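Local coordinates for Sn-glycerol-3-phosphate ABC transporter substrate-binding protein UspB (Mycobacterium tuberculosis, PDB 4MFI) that serves as the substrate-binding protein of an ABC transporter and binds glycerophosphocholine, probably delivering it for uptake into the cell, at residues H198-A203 with R242-G247; W208-P213 with I235-F240. All coordinates share one frame; numbering follows the deposited sequence.

Overall arrangement
Both contacts lie on the same side of the chain's centre, within a solute-binding protein of the periplasmic-binding-protein class. From the N terminus, the chain passes through strand 198-201, the first partner of contact 1, and then into the short helices 206-209 and 211-216, which supply one side of contact 2. It goes on through the small hairpin of strands 222-223 and 226-227 to helix 232-245. Residues 235-240 of this helix close the loop of contact 2, and 242-247 close the wider loop of contact 1, so contact 2 nests inside contact 1. With centres 10 Å apart, the two share helix 232-245 and tie it to the strand and to the short helices.

Contact 1: residues H198-A203 with R242-G247; sequences HGWANA and RNSIHG
Trp200, in strand 198-201, and Ile245, in the last turn of helix 232-245, have their CA atoms 8.9 Å apart, and side chains bridge the gap. The indole carries the contact from the strand side. With CG beside the backbone N and anti to the carbonyl carbon (chi1 -68°), it reaches across to the helix with its pyrrole edge leading. Its NE1 donates a hydrogen bond to Ser244 OG over 2.9 Å. The bond is moderately bent, 150° at the hydrogen, and the hydroxyl stands at the ring edge, 20° out of the indole plane. Ser244 OG is also hydrogen-bonded to the carbonyl oxygen of Tyr241, one turn back in the helix. The hydroxyl thus relays between the indole N-H and the helix backbone, which gives the buried NE1 a polar partner. Beside this bond, Ile245 adds an apolar touch: its CD1 lies 3.8 Å from Trp200 CD1, and its CG1 is as close to the same ring carbon. Within the strand segment, His198 CD2 lies over one indole face, toward the rim.

The Tyr241 ring meets Trp200 edge-to-face. Strand 251-254 runs parallel to 198-201 and is joined to it by backbone hydrogen bonds of Trp200 with Ala252 and Ala254, while Ala251 is touched by Trp200, Ser244 and Ile245 alike. Strand 198-201, helix 232-245 and strand 251-254 therefore form a beta-alpha-beta crossover with extra helices and a hairpin inserted before the helix, and Trp200 fills the junction between its helix and its two strands.

Contact 2: residues W208-P213 with I235-F240; sequences WTFQGP and IAAGNF
Phe210 holds CG anti to its own backbone N (chi1 177°), and a chi2 of 76° turns the ring so that its far edge, CE1 and CZ, leads toward Ala237 and Gly238 of helix 232-245. The ring projects from the junction of helices 206-209 and 211-216 and spans the 8.9 Å between Phe210 CA and Gly238 CA.

The ring meets the helix through its edge. Phe210 CE1 approaches Ala237 O at 3.7 Å, and Ala237 C lies in the ring plane beyond the edge. Toward the following residue, Phe210 CZ is 3.8 Å from Gly238 N, so the peptide link between Ala237 and Gly238 faces the rim of the ring. The methyl group of Ala237 points toward the short helices and completes the contact, with its CB 3.9 Å from Phe210 CZ. Gly238, having no side chain, takes part through its backbone alone. Pro213 and Phe240 flank the contact more loosely; both pack on Trp200 of strand 198-201, and the Phe240 ring also meets that of Phe217. Tyr221 packs against Phe210 from the loop that leads away from helix 211-216.

No hydrogen bond crosses between 208-213 and 235-240, so the joint rests on van der Waals contact, of the ring edge with the peptide link and of Phe210 CZ with the Ala237 methyl. The weakly positive C-H rim of a phenyl ring turned toward a carbonyl oxygen is probably mildly favourable electrostatically, though at this distance the effect should be slight. The chemistry implies a buried seam in which one aromatic edge, an alanine methyl and a stretch of helix backbone hold the short helices against helix 232-245.

Contact 1: residues H198-A203 with R242-G247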
ATOM      1  N   HIS A 198       3.361  18.440  12.320  1.00  4.71           N
ATOM      2  CA  HIS A 198       2.952  17.337  11.452  1.00  3.47           C
ATOM      3  C   HIS A 198       3.508  17.568  10.067  1.00  4.20           C
ATOM      4  O   HIS A 198       3.510  18.695   9.582  1.00  7.02           O
ATOM      5  CB  HIS A 198       1.415  17.248  11.389  1.00  4.59           C
ATOM      6  CG  HIS A 198       0.908  15.964  10.811  1.00  4.47           C
ATOM      7  ND1 HIS A 198       1.013  14.761  11.474  1.00  5.01           N
ATOM      8  CD2 HIS A 198       0.288  15.693   9.634  1.00  5.04           C
ATOM      9  CE1 HIS A 198       0.480  13.802  10.734  1.00  5.46           C
ATOM     10  NE2 HIS A 198       0.035  14.340   9.610  1.00  6.21           N
ATOM     11  N   GLY A 199       3.993  16.504   9.435  1.00  4.88           N
ATOM     12  CA  GLY A 199       4.366  16.578   8.031  1.00  4.79           C
ATOM     13  C   GLY A 199       3.448  15.710   7.201  1.00  5.07           C
ATOM     14  O   GLY A 199       3.159  14.571   7.569  1.00  6.61           O
ATOM     15  N   TRP A 200       2.990  16.266   6.084  1.00  4.80           N
ATOM     16  CA  TRP A 200       2.250  15.525   5.063  1.00  5.30           C
ATOM     17  C   TRP A 200       3.211  15.135   3.958  1.00  4.96           C
ATOM     18  O   TRP A 200       4.076  15.922   3.576  1.00  5.85           O
ATOM     19  CB  TRP A 200       1.155  16.404   4.451  1.00  5.71           C
ATOM     20  CG  TRP A 200       0.031  16.750   5.383  1.00  5.44           C
ATOM     21  CD1 TRP A 200      -0.180  17.949   6.011  1.00  6.24           C
ATOM     22  CD2 TRP A 200      -1.050  15.894   5.776  1.00  5.56           C
ATOM     23  NE1 TRP A 200      -1.316  17.884   6.779  1.00  5.82           N
ATOM     24  CE2 TRP A 200      -1.877  16.637   6.645  1.00  5.25           C
ATOM     25  CE3 TRP A 200      -1.395  14.570   5.483  1.00  6.79           C
ATOM     26  CZ2 TRP A 200      -3.021  16.101   7.230  1.00  7.31           C
ATOM     27  CZ3 TRP A 200      -2.539  14.038   6.060  1.00  8.07           C
ATOM     28  CH2 TRP A 200      -3.335  14.800   6.928  1.00  7.83           C
ATOM     29  N   ALA A 201       3.037  13.935   3.405  1.00  5.38           N
ATOM     30  CA  ALA A 201       3.861  13.507   2.282  1.00  5.92           C
ATOM     31  C   ALA A 201       3.704  14.453   1.093  1.00  6.29           C
ATOM     32  O   ALA A 201       2.673  15.124   0.946  1.00  5.99           O
ATOM     33  CB  ALA A 201       3.477  12.104   1.864  1.00  8.34           C
ATOM     34  N   ASN A 202       4.718  14.480   0.230  1.00  6.94           N
ATOM     35  CA  ASN A 202       4.641  15.247  -1.012  1.00  6.44           C
ATOM     36  C   ASN A 202       3.948  14.445  -2.115  1.00  7.04           C
ATOM     37  O   ASN A 202       3.315  13.422  -1.837  1.00  6.36           O
ATOM     38  CB  ASN A 202       6.021  15.759  -1.447  1.00  9.03           C
ATOM     39  CG  ASN A 202       6.962  14.646  -1.895  1.00 10.60           C
ATOM     40  OD1 ASN A 202       6.566  13.487  -2.076  1.00 11.53           O
ATOM     41  ND2 ASN A 202       8.219  15.008  -2.103  1.00 13.88           N
ATOM     42  N   ALA A 203       4.077  14.889  -3.360  1.00  7.00           N
ATOM     43  CA  ALA A 203       3.324  14.271  -4.452  1.00  7.28           C
ATOM     44  C   ALA A 203       3.706  12.821  -4.740  1.00  8.52           C
ATOM     45  O   ALA A 203       3.033  12.146  -5.515  1.00 10.29           O
ATOM     46  CB  ALA A 203       3.435  15.105  -5.716  1.00  8.39           C
ATOM     47  N   ARG A 242      -5.749  21.498   3.931  1.00  5.33           N
ATOM     48  CA  ARG A 242      -5.256  22.823   3.580  1.00  5.67           C
ATOM     49  C   ARG A 242      -5.089  23.698   4.816  1.00  5.94           C
ATOM     50  O   ARG A 242      -4.091  24.413   4.941  1.00  6.65           O
ATOM     51  CB  ARG A 242      -6.191  23.508   2.581  1.00  5.63           C
ATOM     52  CG  ARG A 242      -5.654  24.826   2.050  1.00  6.95           C
ATOM     53  CD  ARG A 242      -6.598  25.427   1.008  1.00  8.59           C
ATOM     54  NE  ARG A 242      -6.055  26.680   0.499  1.00  9.43           N
ATOM     55  CZ  ARG A 242      -6.125  27.831   1.157  1.00 12.02           C
ATOM     56  NH1 ARG A 242      -6.739  27.876   2.335  1.00 14.20           N
ATOM     57  NH2 ARG A 242      -5.586  28.930   0.644  1.00 14.74           N
ATOM     58  N   ASN A 243      -6.063  23.653   5.723  1.00  6.41           N
ATOM     59  CA  ASN A 243      -6.010  24.486   6.912  1.00  5.70           C
ATOM     60  C   ASN A 243      -4.907  24.051   7.865  1.00  5.38           C
ATOM     61  O   ASN A 243      -4.327  24.874   8.563  1.00  7.02           O
ATOM     62  CB  ASN A 243      -7.356  24.497   7.635  1.00  7.79           C
ATOM     63  CG  ASN A 243      -8.419  25.238   6.866  1.00 10.26           C
ATOM     64  OD1 ASN A 243      -8.118  26.043   5.979  1.00 11.33           O
ATOM     65  ND2 ASN A 243      -9.674  24.989   7.212  1.00 13.51           N
ATOM     66  N   SER A 244      -4.608  22.757   7.902  1.00  5.64           N
ATOM     67  CA  SER A 244      -3.528  22.296   8.770  1.00  5.69           C
ATOM     68  C   SER A 244      -2.208  22.959   8.378  1.00  5.44           C
ATOM     69  O   SER A 244      -1.377  23.268   9.239  1.00  6.37           O
ATOM     70  CB  SER A 244      -3.408  20.764   8.761  1.00  5.67           C
ATOM     71  OG  SER A 244      -2.856  20.277   7.548  1.00  5.39           O
ATOM     72  N   ILE A 245      -2.036  23.202   7.083  1.00  6.75           N
ATOM     73  CA  ILE A 245      -0.789  23.738   6.554  1.00  7.75           C
ATOM     74  C   ILE A 245      -0.791  25.257   6.530  1.00  9.36           C
ATOM     75  O   ILE A 245       0.220  25.889   6.814  1.00 11.52           O
ATOM     76  CB  ILE A 245      -0.534  23.195   5.125  1.00  7.50           C
ATOM     77  CG1 ILE A 245      -0.343  21.672   5.166  1.00  8.37           C
ATOM     78  CG2 ILE A 245       0.666  23.872   4.485  1.00  9.26           C
ATOM     79  CD1 ILE A 245      -0.509  20.998   3.786  1.00  7.93           C
ATOM     80  N   HIS A 246      -1.935  25.842   6.207  0.93  8.63           N
ATOM     81  CA  HIS A 246      -2.000  27.277   6.006  0.93 10.02           C
ATOM     82  C   HIS A 246      -2.656  27.987   7.185  0.93 13.77           C
ATOM     83  O   HIS A 246      -1.959  28.624   7.975  0.93 17.09           O
ATOM     84  CB  HIS A 246      -2.621  27.587   4.641  0.93 10.47           C
ATOM     85  CG  HIS A 246      -1.830  27.008   3.509  0.93 10.55           C
ATOM     86  ND1 HIS A 246      -0.647  27.565   3.074  0.93 12.22           N
ATOM     87  CD2 HIS A 246      -2.011  25.888   2.772  0.93  9.27           C
ATOM     88  CE1 HIS A 246      -0.147  26.826   2.100  0.93 10.37           C
ATOM     89  NE2 HIS A 246      -0.954  25.799   1.900  0.93  9.52           N
ATOM     90  N   GLY A 247      -3.965  27.827   7.345  1.00 11.74           N
ATOM     91  CA  GLY A 247      -4.714  28.568   8.348  1.00 13.79           C
ATOM     92  C   GLY A 247      -4.210  28.443   9.775  1.00 13.35           C
ATOM     93  O   GLY A 247      -3.910  29.443  10.429  1.00 19.11           O
TER

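Contact 2: residues W208-P213 with I235-F240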
ATOM      1  N   TRP A 208      -1.949   8.541  -1.499  1.00  3.57           N
ATOM      2  CA  TRP A 208      -2.076   7.329  -0.697  1.00  3.44           C
ATOM      3  C   TRP A 208      -2.371   7.641   0.764  1.00  4.80           C
ATOM      4  O   TRP A 208      -3.317   7.096   1.336  1.00  6.75           O
ATOM      5  CB  TRP A 208      -0.800   6.496  -0.813  1.00  3.54           C
ATOM      6  CG  TRP A 208      -0.884   5.117  -0.232  1.00  3.64           C
ATOM      7  CD1 TRP A 208      -1.772   4.129  -0.570  1.00  4.09           C
ATOM      8  CD2 TRP A 208      -0.003   4.548   0.743  1.00  3.85           C
ATOM      9  NE1 TRP A 208      -1.504   2.987   0.151  1.00  4.50           N
ATOM     10  CE2 TRP A 208      -0.420   3.219   0.961  1.00  4.53           C
ATOM     11  CE3 TRP A 208       1.101   5.037   1.460  1.00  5.30           C
ATOM     12  CZ2 TRP A 208       0.233   2.366   1.854  1.00  5.30           C
ATOM     13  CZ3 TRP A 208       1.743   4.194   2.354  1.00  5.43           C
ATOM     14  CH2 TRP A 208       1.310   2.872   2.543  1.00  5.43           C
ATOM     15  N   THR A 209      -1.568   8.514   1.369  1.00  4.25           N
ATOM     16  CA  THR A 209      -1.717   8.789   2.798  1.00  4.98           C
ATOM     17  C   THR A 209      -2.933   9.652   3.127  1.00  6.62           C
ATOM     18  O   THR A 209      -3.492   9.526   4.218  1.00 11.16           O
ATOM     19  CB  THR A 209      -0.461   9.421   3.428  1.00  5.63           C
ATOM     20  OG1 THR A 209      -0.210  10.691   2.819  1.00  6.94           O
ATOM     21  CG2 THR A 209       0.759   8.510   3.272  1.00  7.90           C
ATOM     22  N   PHE A 210      -3.355  10.518   2.213  1.00  5.17           N
ATOM     23  CA  PHE A 210      -4.538  11.357   2.451  1.00  4.10           C
ATOM     24  C   PHE A 210      -5.827  10.552   2.356  1.00  3.98           C
ATOM     25  O   PHE A 210      -6.874  10.979   2.841  1.00  4.17           O
ATOM     26  CB  PHE A 210      -4.570  12.531   1.457  1.00  5.98           C
ATOM     27  CG  PHE A 210      -5.797  13.405   1.571  1.00  6.64           C
ATOM     28  CD1 PHE A 210      -5.926  14.317   2.608  1.00  8.84           C
ATOM     29  CD2 PHE A 210      -6.815  13.321   0.622  1.00  7.73           C
ATOM     30  CE1 PHE A 210      -7.057  15.119   2.707  1.00  9.46           C
ATOM     31  CE2 PHE A 210      -7.944  14.123   0.716  1.00  8.23           C
ATOM     32  CZ  PHE A 210      -8.065  15.023   1.760  1.00  9.01           C
ATOM     33  N   GLN A 211      -5.754   9.384   1.728  1.00  4.88           N
ATOM     34  CA  GLN A 211      -6.930   8.556   1.543  1.00  6.88           C
ATOM     35  C   GLN A 211      -7.605   8.254   2.874  1.00  7.50           C
ATOM     36  O   GLN A 211      -8.835   8.251   2.975  1.00  9.33           O
ATOM     37  CB  GLN A 211      -6.513   7.249   0.877  1.00 10.34           C
ATOM     38  CG  GLN A 211      -7.286   6.964  -0.362  1.00 11.16           C
ATOM     39  CD  GLN A 211      -6.856   5.710  -1.094  1.00  7.49           C
ATOM     40  OE1 GLN A 211      -7.639   5.155  -1.859  1.00  7.82           O
ATOM     41  NE2 GLN A 211      -5.606   5.269  -0.889  1.00  6.93           N
ATOM     42  N   GLY A 212      -6.787   8.019   3.896  1.00  8.55           N
ATOM     43  CA  GLY A 212      -7.291   7.706   5.218  1.00 11.05           C
ATOM     44  C   GLY A 212      -8.095   8.826   5.851  1.00  9.88           C
ATOM     45  O   GLY A 212      -9.263   8.621   6.195  1.00  9.21           O
ATOM     46  N   PRO A 213      -7.481  10.007   6.039  1.00  9.36           N
ATOM     47  CA  PRO A 213      -8.261  11.108   6.608  1.00  8.86           C
ATOM     48  C   PRO A 213      -9.470  11.462   5.764  1.00  7.07           C
ATOM     49  O   PRO A 213     -10.506  11.780   6.336  1.00  7.36           O
ATOM     50  CB  PRO A 213      -7.261  12.277   6.673  1.00 11.28           C
ATOM     51  CG  PRO A 213      -6.051  11.822   5.958  1.00 14.04           C
ATOM     52  CD  PRO A 213      -6.042  10.324   6.014  1.00 11.52           C
ATOM     53  N   ILE A 235     -14.519  17.666  -0.155  1.00  5.95           N
ATOM     54  CA  ILE A 235     -14.023  19.038  -0.114  1.00  6.19           C
ATOM     55  C   ILE A 235     -13.691  19.451   1.328  1.00  6.35           C
ATOM     56  O   ILE A 235     -12.676  20.106   1.577  1.00  6.93           O
ATOM     57  CB  ILE A 235     -15.015  20.014  -0.782  1.00  8.57           C
ATOM     58  CG1 ILE A 235     -15.045  19.754  -2.296  1.00 13.40           C
ATOM     59  CG2 ILE A 235     -14.632  21.466  -0.487  1.00  7.95           C
ATOM     60  CD1 ILE A 235     -16.050  20.561  -3.038  1.00 16.69           C
ATOM     61  N   ALA A 236     -14.521  19.040   2.283  1.00  6.31           N
ATOM     62  CA  ALA A 236     -14.256  19.336   3.689  1.00  6.54           C
ATOM     63  C   ALA A 236     -12.951  18.698   4.173  1.00  6.82           C
ATOM     64  O   ALA A 236     -12.173  19.339   4.883  1.00  6.86           O
ATOM     65  CB  ALA A 236     -15.425  18.904   4.555  1.00  8.08           C
ATOM     66  N   ALA A 237     -12.712  17.441   3.795  1.00  6.01           N
ATOM     67  CA  ALA A 237     -11.446  16.785   4.124  1.00  5.19           C
ATOM     68  C   ALA A 237     -10.269  17.518   3.482  1.00  4.83           C
ATOM     69  O   ALA A 237      -9.221  17.703   4.109  1.00  5.89           O
ATOM     70  CB  ALA A 237     -11.470  15.325   3.701  1.00  5.54           C
ATOM     71  N   GLY A 238     -10.446  17.953   2.237  1.00  5.38           N
ATOM     72  CA  GLY A 238      -9.429  18.751   1.564  1.00  6.07           C
ATOM     73  C   GLY A 238      -9.113  20.031   2.321  1.00  5.93           C
ATOM     74  O   GLY A 238      -7.947  20.427   2.444  1.00  6.41           O
ATOM     75  N   ASN A 239     -10.149  20.682   2.842  1.00  6.17           N
ATOM     76  CA  ASN A 239      -9.952  21.894   3.626  1.00  6.58           C
ATOM     77  C   ASN A 239      -9.325  21.641   4.989  1.00  5.62           C
ATOM     78  O   ASN A 239      -8.570  22.468   5.476  1.00  6.90           O
ATOM     79  CB  ASN A 239     -11.254  22.688   3.740  1.00  8.22           C
ATOM     80  CG  ASN A 239     -11.546  23.484   2.485  1.00  9.93           C
ATOM     81  OD1 ASN A 239     -12.577  23.311   1.844  1.00 15.34           O
ATOM     82  ND2 ASN A 239     -10.616  24.355   2.119  1.00  9.53           N
ATOM     83  N   PHE A 240      -9.602  20.486   5.589  1.00  5.78           N
ATOM     84  CA  PHE A 240      -8.907  20.088   6.816  1.00  6.11           C
ATOM     85  C   PHE A 240      -7.397  20.061   6.566  1.00  4.88           C
ATOM     86  O   PHE A 240      -6.603  20.616   7.332  1.00  6.60           O
ATOM     87  CB  PHE A 240      -9.394  18.709   7.271  1.00  7.77           C
ATOM     88  CG  PHE A 240      -8.539  18.080   8.320  1.00  9.68           C
ATOM     89  CD1 PHE A 240      -8.741  18.383   9.661  1.00 15.74           C
ATOM     90  CD2 PHE A 240      -7.546  17.170   7.982  1.00 12.70           C
ATOM     91  CE1 PHE A 240      -7.967  17.800  10.647  1.00 19.63           C
ATOM     92  CE2 PHE A 240      -6.748  16.591   8.980  1.00 13.55           C
ATOM     93  CZ  PHE A 240      -6.968  16.909  10.304  1.00 18.59           C
TER